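Uncharacterized protein conserved in bacteria (Cupriavidus necator, PDB 5DMH) catalyses the ATP-dependent phosphorylation of 3-oxo-tetronate to 3-oxo-tetronate 4-phosphate, as a member of the four-carbon acid sugar kinase family. Local coordinates at residues 119-133 against 182-196. Numbering follows the deposited sequence.
Sequences TFDSTDAGNIGPVAE and MTDASLVRVLQRQSK
Gln194, near the C-terminal end of helix 187-193, reaches Ser122 and Gly129 in the loop and first helical turn of 119-133. Both segments belong to the sugar-binding N-terminal domain. Type I beta turn 123-126 and the start of helix 128-139 flank the amide. CG sits between the backbone N and carbonyl carbon (chi1 58°), and the chain then runs extended. Gln194 CB lies 3.4 Å from Asp124 O. CG passes beside Gly129 N, and CD near Thr123 O. Gln194 OE1 accepts a nearly straight bond from Gly129 N (3.0 Å, 175°), which arrives from above the carbonyl plane. Gln194 NE2 donates to Ser122 OG (3.0 Å), which lies in the amide plane and donates on to Phe120 O. These bonds grip both ends of the buried amide and fix its rotation; NE2 also donates to a water held by Asp124 OD1 and Val190 O.

The Phe120 ring packs against helix 187-193. Val190 CG1 and Leu191 CB meet its edge. Leu187 CD2 makes an off-centre CH-pi contact, and Ile128 CD1 covers one face. Asp121 CB points away from 182-196, and its side chain lies about 4 Å from the bound ADP. Nearer solvent, Arg193 NE bridges to Asp124 OD1 through a weak, bent bond, while its NH2 binds Asp184 OD2. Glu133 OE1 uses its syn lone pair to accept from Lys196 N (3.0 Å), while OE2 takes Asn197 N.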
loop_
_atom_site.group_PDB
_atom_site.type_symbol
_atom_site.label_atom_id
_atom_site.label_comp_id
_atom_site.label_asym_id
_atom_site.label_seq_id
_atom_site.Cartn_x
_atom_site.Cartn_y
_atom_site.Cartn_z
ATOM N N THR A 119 -7.852 -3.561 3.390
ATOM C CA THR A 119 -8.462 -4.026 4.630
ATOM C C THR A 119 -8.748 -2.890 5.626
ATOM O O THR A 119 -9.080 -3.126 6.785
ATOM C CB THR A 119 -7.673 -5.203 5.289
ATOM O OG1 THR A 119 -6.259 -4.976 5.199
ATOM C CG2 THR A 119 -7.986 -6.519 4.612
ATOM N N PHE A 120 -8.611 -1.658 5.146
ATOM C CA PHE A 120 -9.074 -0.439 5.804
ATOM C C PHE A 120 -8.269 -0.137 7.049
ATOM O O PHE A 120 -8.762 0.514 7.938
ATOM C CB PHE A 120 -10.562 -0.502 6.132
ATOM C CG PHE A 120 -11.293 0.818 5.961
ATOM C CD1 PHE A 120 -11.363 1.444 4.718
ATOM C CD2 PHE A 120 -11.934 1.414 7.032
ATOM C CE1 PHE A 120 -12.069 2.658 4.552
ATOM C CE2 PHE A 120 -12.619 2.611 6.870
ATOM C CZ PHE A 120 -12.685 3.224 5.622
ATOM N N ASP A 121 -7.015 -0.589 7.050
ATOM C CA ASP A 121 -6.124 -0.542 8.193
ATOM C C ASP A 121 -6.079 0.849 8.829
ATOM O O ASP A 121 -5.654 1.821 8.214
ATOM C CB ASP A 121 -4.706 -0.985 7.803
ATOM C CG ASP A 121 -4.649 -2.396 7.274
ATOM O OD1 ASP A 121 -5.657 -2.844 6.674
ATOM O OD2 ASP A 121 -3.601 -3.080 7.457
ATOM N N SER A 122 -6.575 0.926 10.064
ATOM C CA SER A 122 -6.719 2.187 10.780
ATOM C C SER A 122 -7.135 1.861 12.210
ATOM O O SER A 122 -7.392 0.677 12.556
ATOM C CB SER A 122 -7.784 3.071 10.125
ATOM O OG SER A 122 -9.047 2.419 10.055
ATOM N N THR A 123 -7.265 2.919 12.996
ATOM C CA THR A 123 -7.861 2.853 14.329
ATOM C C THR A 123 -8.887 3.995 14.417
ATOM O O THR A 123 -8.987 4.822 13.490
ATOM C CB THR A 123 -6.799 3.000 15.459
ATOM O OG1 THR A 123 -6.420 4.376 15.590
ATOM C CG2 THR A 123 -5.560 2.116 15.225
ATOM N N ASP A 124 -9.652 4.041 15.510
ATOM C CA ASP A 124 -10.619 5.123 15.731
ATOM C C ASP A 124 -9.927 6.501 15.737
ATOM O O ASP A 124 -10.573 7.524 15.566
ATOM C CB ASP A 124 -11.366 4.926 17.070
ATOM C CG ASP A 124 -12.348 3.765 17.044
ATOM O OD1 ASP A 124 -12.671 3.226 15.951
ATOM O OD2 ASP A 124 -12.817 3.407 18.137
ATOM N N ALA A 125 -8.614 6.524 15.953
ATOM C CA ALA A 125 -7.847 7.771 15.956
ATOM C C ALA A 125 -7.415 8.188 14.544
ATOM O O ALA A 125 -6.991 9.313 14.335
ATOM C CB ALA A 125 -6.646 7.666 16.867
ATOM N N GLY A 126 -7.538 7.302 13.573
ATOM C CA GLY A 126 -7.167 7.620 12.203
ATOM C C GLY A 126 -6.411 6.504 11.528
ATOM O O GLY A 126 -6.264 5.429 12.116
ATOM N N ASN A 127 -5.943 6.710 10.304
ATOM C CA ASN A 127 -5.810 8.017 9.681
ATOM C C ASN A 127 -6.640 8.210 8.409
ATOM O O ASN A 127 -6.516 9.236 7.751
ATOM C CB ASN A 127 -4.323 8.225 9.374
ATOM C CG ASN A 127 -3.488 8.333 10.645
ATOM O OD1 ASN A 127 -3.981 8.795 11.671
ATOM N ND2 ASN A 127 -2.219 7.915 10.578
ATOM N N ILE A 128 -7.481 7.232 8.062
ATOM C CA ILE A 128 -8.254 7.319 6.827
ATOM C C ILE A 128 -9.226 8.503 6.869
ATOM O O ILE A 128 -9.264 9.339 5.946
ATOM C CB ILE A 128 -9.005 5.990 6.516
ATOM C CG1 ILE A 128 -7.989 4.850 6.340
ATOM C CG2 ILE A 128 -9.924 6.171 5.295
ATOM C CD1 ILE A 128 -8.609 3.482 6.228
ATOM N N GLY A 129 -9.991 8.598 7.952
ATOM C CA GLY A 129 -10.905 9.711 8.132
ATOM C C GLY A 129 -10.231 11.083 8.164
ATOM O O GLY A 129 -10.630 11.989 7.431
ATOM N N PRO A 130 -9.236 11.258 9.044
ATOM C CA PRO A 130 -8.630 12.595 9.144
ATOM C C PRO A 130 -7.971 13.039 7.847
ATOM O O PRO A 130 -8.161 14.202 7.451
ATOM C CB PRO A 130 -7.596 12.423 10.255
ATOM C CG PRO A 130 -8.207 11.391 11.148
ATOM C CD PRO A 130 -8.903 10.433 10.216
ATOM N N VAL A 131 -7.308 12.129 7.157
ATOM C CA VAL A 131 -6.638 12.482 5.899
ATOM C C VAL A 131 -7.641 12.780 4.769
ATOM O O VAL A 131 -7.533 13.813 4.099
ATOM C CB VAL A 131 -5.601 11.436 5.462
ATOM C CG1 VAL A 131 -5.143 11.697 4.058
ATOM C CG2 VAL A 131 -4.386 11.458 6.399
ATOM N N ALA A 132 -8.628 11.914 4.573
ATOM C CA ALA A 132 -9.616 12.152 3.539
ATOM C C ALA A 132 -10.308 13.481 3.776
ATOM O O ALA A 132 -10.529 14.272 2.837
ATOM C CB ALA A 132 -10.636 11.020 3.467
ATOM N N GLU A 133 -10.710 13.737 5.013
ATOM C CA GLU A 133 -11.451 14.970 5.278
ATOM C C GLU A 133 -10.576 16.198 5.058
ATOM O O GLU A 133 -11.058 17.221 4.548
ATOM C CB GLU A 133 -12.049 14.985 6.697
ATOM C CG GLU A 133 -13.214 14.055 6.838
ATOM C CD GLU A 133 -13.889 14.100 8.201
ATOM O OE1 GLU A 133 -13.222 14.321 9.227
ATOM O OE2 GLU A 133 -15.110 13.898 8.239
HETATM N N MSE A 182 -8.555 -5.125 13.295
HETATM C CA MSE A 182 -9.857 -4.720 12.765
HETATM C C MSE A 182 -10.910 -5.648 13.318
HETATM O O MSE A 182 -11.024 -6.800 12.895
HETATM C CB MSE A 182 -9.812 -4.759 11.239
HETATM C CG MSE A 182 -8.612 -4.056 10.671
HETATM SE SE MSE A 182 -8.554 -2.136 11.169
HETATM C CE MSE A 182 -10.112 -1.614 10.162
ATOM N N THR A 183 -11.669 -5.156 14.291
ATOM C CA THR A 183 -12.646 -5.983 14.971
ATOM C C THR A 183 -14.099 -5.721 14.524
ATOM O O THR A 183 -15.020 -6.313 15.068
ATOM C CB THR A 183 -12.554 -5.825 16.489
ATOM O OG1 THR A 183 -12.821 -4.469 16.843
ATOM C CG2 THR A 183 -11.174 -6.190 16.957
ATOM N N ASP A 184 -14.271 -4.857 13.530
ATOM C CA ASP A 184 -15.601 -4.416 13.056
ATOM C C ASP A 184 -15.603 -4.375 11.528
ATOM O O ASP A 184 -14.822 -3.660 10.935
ATOM C CB ASP A 184 -15.910 -3.009 13.603
ATOM C CG ASP A 184 -17.354 -2.565 13.342
ATOM O OD1 ASP A 184 -18.084 -3.258 12.590
ATOM O OD2 ASP A 184 -17.757 -1.524 13.910
ATOM N N ALA A 185 -16.490 -5.138 10.887
ATOM C CA ALA A 185 -16.523 -5.212 9.429
ATOM C C ALA A 185 -17.398 -4.149 8.820
ATOM O O ALA A 185 -17.416 -3.987 7.604
ATOM C CB ALA A 185 -16.989 -6.594 8.960
ATOM N N SER A 186 -18.129 -3.431 9.657
ATOM C CA SER A 186 -18.993 -2.345 9.172
ATOM C C SER A 186 -18.189 -1.051 8.905
ATOM O O SER A 186 -17.867 -0.282 9.818
ATOM C CB SER A 186 -20.131 -2.095 10.152
ATOM O OG SER A 186 -20.933 -1.021 9.687
ATOM N N LEU A 187 -17.823 -0.846 7.655
ATOM C CA LEU A 187 -16.944 0.248 7.296
ATOM C C LEU A 187 -17.599 1.612 7.519
ATOM O O LEU A 187 -16.909 2.593 7.741
ATOM C CB LEU A 187 -16.518 0.132 5.838
ATOM C CG LEU A 187 -15.722 -1.101 5.419
ATOM C CD1 LEU A 187 -15.228 -0.972 3.967
ATOM C CD2 LEU A 187 -14.554 -1.324 6.365
ATOM N N VAL A 188 -18.930 1.680 7.454
ATOM C CA VAL A 188 -19.610 2.956 7.706
ATOM C C VAL A 188 -19.385 3.365 9.152
ATOM O O VAL A 188 -18.964 4.496 9.438
ATOM C CB VAL A 188 -21.119 2.902 7.361
ATOM C CG1 VAL A 188 -21.815 4.160 7.845
ATOM C CG2 VAL A 188 -21.300 2.718 5.886
ATOM N N ARG A 189 -19.566 2.405 10.056
ATOM C CA ARG A 189 -19.364 2.637 11.492
ATOM C C ARG A 189 -17.874 2.903 11.805
ATOM O O ARG A 189 -17.546 3.840 12.522
ATOM C CB ARG A 189 -19.894 1.426 12.260
ATOM C CG ARG A 189 -19.858 1.491 13.771
ATOM C CD ARG A 189 -20.784 0.414 14.355
ATOM N NE ARG A 189 -20.397 -0.932 13.930
ATOM C CZ ARG A 189 -21.199 -2.002 13.925
ATOM N NH1 ARG A 189 -22.463 -1.913 14.320
ATOM N NH2 ARG A 189 -20.737 -3.178 13.529
ATOM N N VAL A 190 -16.993 2.100 11.231
ATOM C CA VAL A 190 -15.552 2.259 11.444
ATOM C C VAL A 190 -15.083 3.642 10.971
ATOM O O VAL A 190 -14.406 4.354 11.692
ATOM C CB VAL A 190 -14.762 1.139 10.723
ATOM C CG1 VAL A 190 -13.253 1.416 10.720
ATOM C CG2 VAL A 190 -15.057 -0.218 11.357
ATOM N N LEU A 191 -15.454 4.027 9.755
ATOM C CA LEU A 191 -15.013 5.299 9.215
ATOM C C LEU A 191 -15.629 6.469 9.990
ATOM O O LEU A 191 -14.944 7.484 10.260
ATOM C CB LEU A 191 -15.363 5.401 7.722
ATOM C CG LEU A 191 -14.873 6.650 6.967
ATOM C CD1 LEU A 191 -13.381 6.932 7.209
ATOM C CD2 LEU A 191 -15.149 6.488 5.491
ATOM N N GLN A 192 -16.902 6.349 10.344
ATOM C CA GLN A 192 -17.577 7.418 11.097
ATOM C C GLN A 192 -16.823 7.705 12.399
ATOM O O GLN A 192 -16.685 8.853 12.808
ATOM C CB GLN A 192 -19.051 7.077 11.386
ATOM C CG GLN A 192 -19.846 8.229 12.013
ATOM C CD GLN A 192 -19.860 9.470 11.162
ATOM O OE1 GLN A 192 -20.719 9.631 10.294
ATOM N NE2 GLN A 192 -18.889 10.353 11.385
ATOM N N ARG A 193 -16.258 6.666 13.013
ATOM C CA ARG A 193 -15.601 6.855 14.315
ATOM C C ARG A 193 -14.347 7.704 14.241
ATOM O O ARG A 193 -13.937 8.329 15.235
ATOM C CB ARG A 193 -15.290 5.517 14.961
ATOM C CG ARG A 193 -16.473 4.923 15.657
ATOM C CD ARG A 193 -16.050 3.857 16.638
ATOM N NE ARG A 193 -15.796 2.608 15.956
ATOM C CZ ARG A 193 -16.637 1.574 15.901
ATOM N NH1 ARG A 193 -17.815 1.616 16.516
ATOM N NH2 ARG A 193 -16.277 0.474 15.232
ATOM N N GLN A 194 -13.750 7.750 13.065
ATOM C CA GLN A 194 -12.538 8.509 12.860
ATOM C C GLN A 194 -12.781 9.739 11.962
ATOM O O GLN A 194 -11.841 10.317 11.411
ATOM C CB GLN A 194 -11.445 7.607 12.299
ATOM C CG GLN A 194 -11.774 6.923 11.010
ATOM C CD GLN A 194 -10.655 6.018 10.531
ATOM O OE1 GLN A 194 -9.644 6.482 10.050
ATOM N NE2 GLN A 194 -10.866 4.705 10.625
ATOM N N SER A 195 -14.048 10.120 11.821
ATOM C CA SER A 195 -14.446 11.238 10.950
ATOM C C SER A 195 -15.311 12.233 11.713
ATOM O O SER A 195 -16.160 11.844 12.511
ATOM C CB SER A 195 -15.225 10.754 9.713
ATOM O OG SER A 195 -14.512 9.788 8.966
ATOM N N LYS A 196 -15.070 13.519 11.473
ATOM C CA LYS A 196 -15.838 14.597 12.106
ATOM C C LYS A 196 -17.200 14.841 11.434
ATOM O O LYS A 196 -18.182 15.193 12.080
ATOM C CB LYS A 196 -15.017 15.897 12.086
ATOM C CG LYS A 196 -13.708 15.804 12.827
ATOM C CD LYS A 196 -13.169 17.180 13.204
ATOM C CE LYS A 196 -11.733 17.092 13.705
ATOM N NZ LYS A 196 -10.766 17.021 12.560
HETATM O O HOH W 1 -12.409 3.587 13.261
HETATM O O HOH W 2 -13.634 0.795 15.295
HETATM O O HOH W 3 -11.344 13.145 11.038
HETATM O O HOH W 4 -11.642 16.567 9.809
#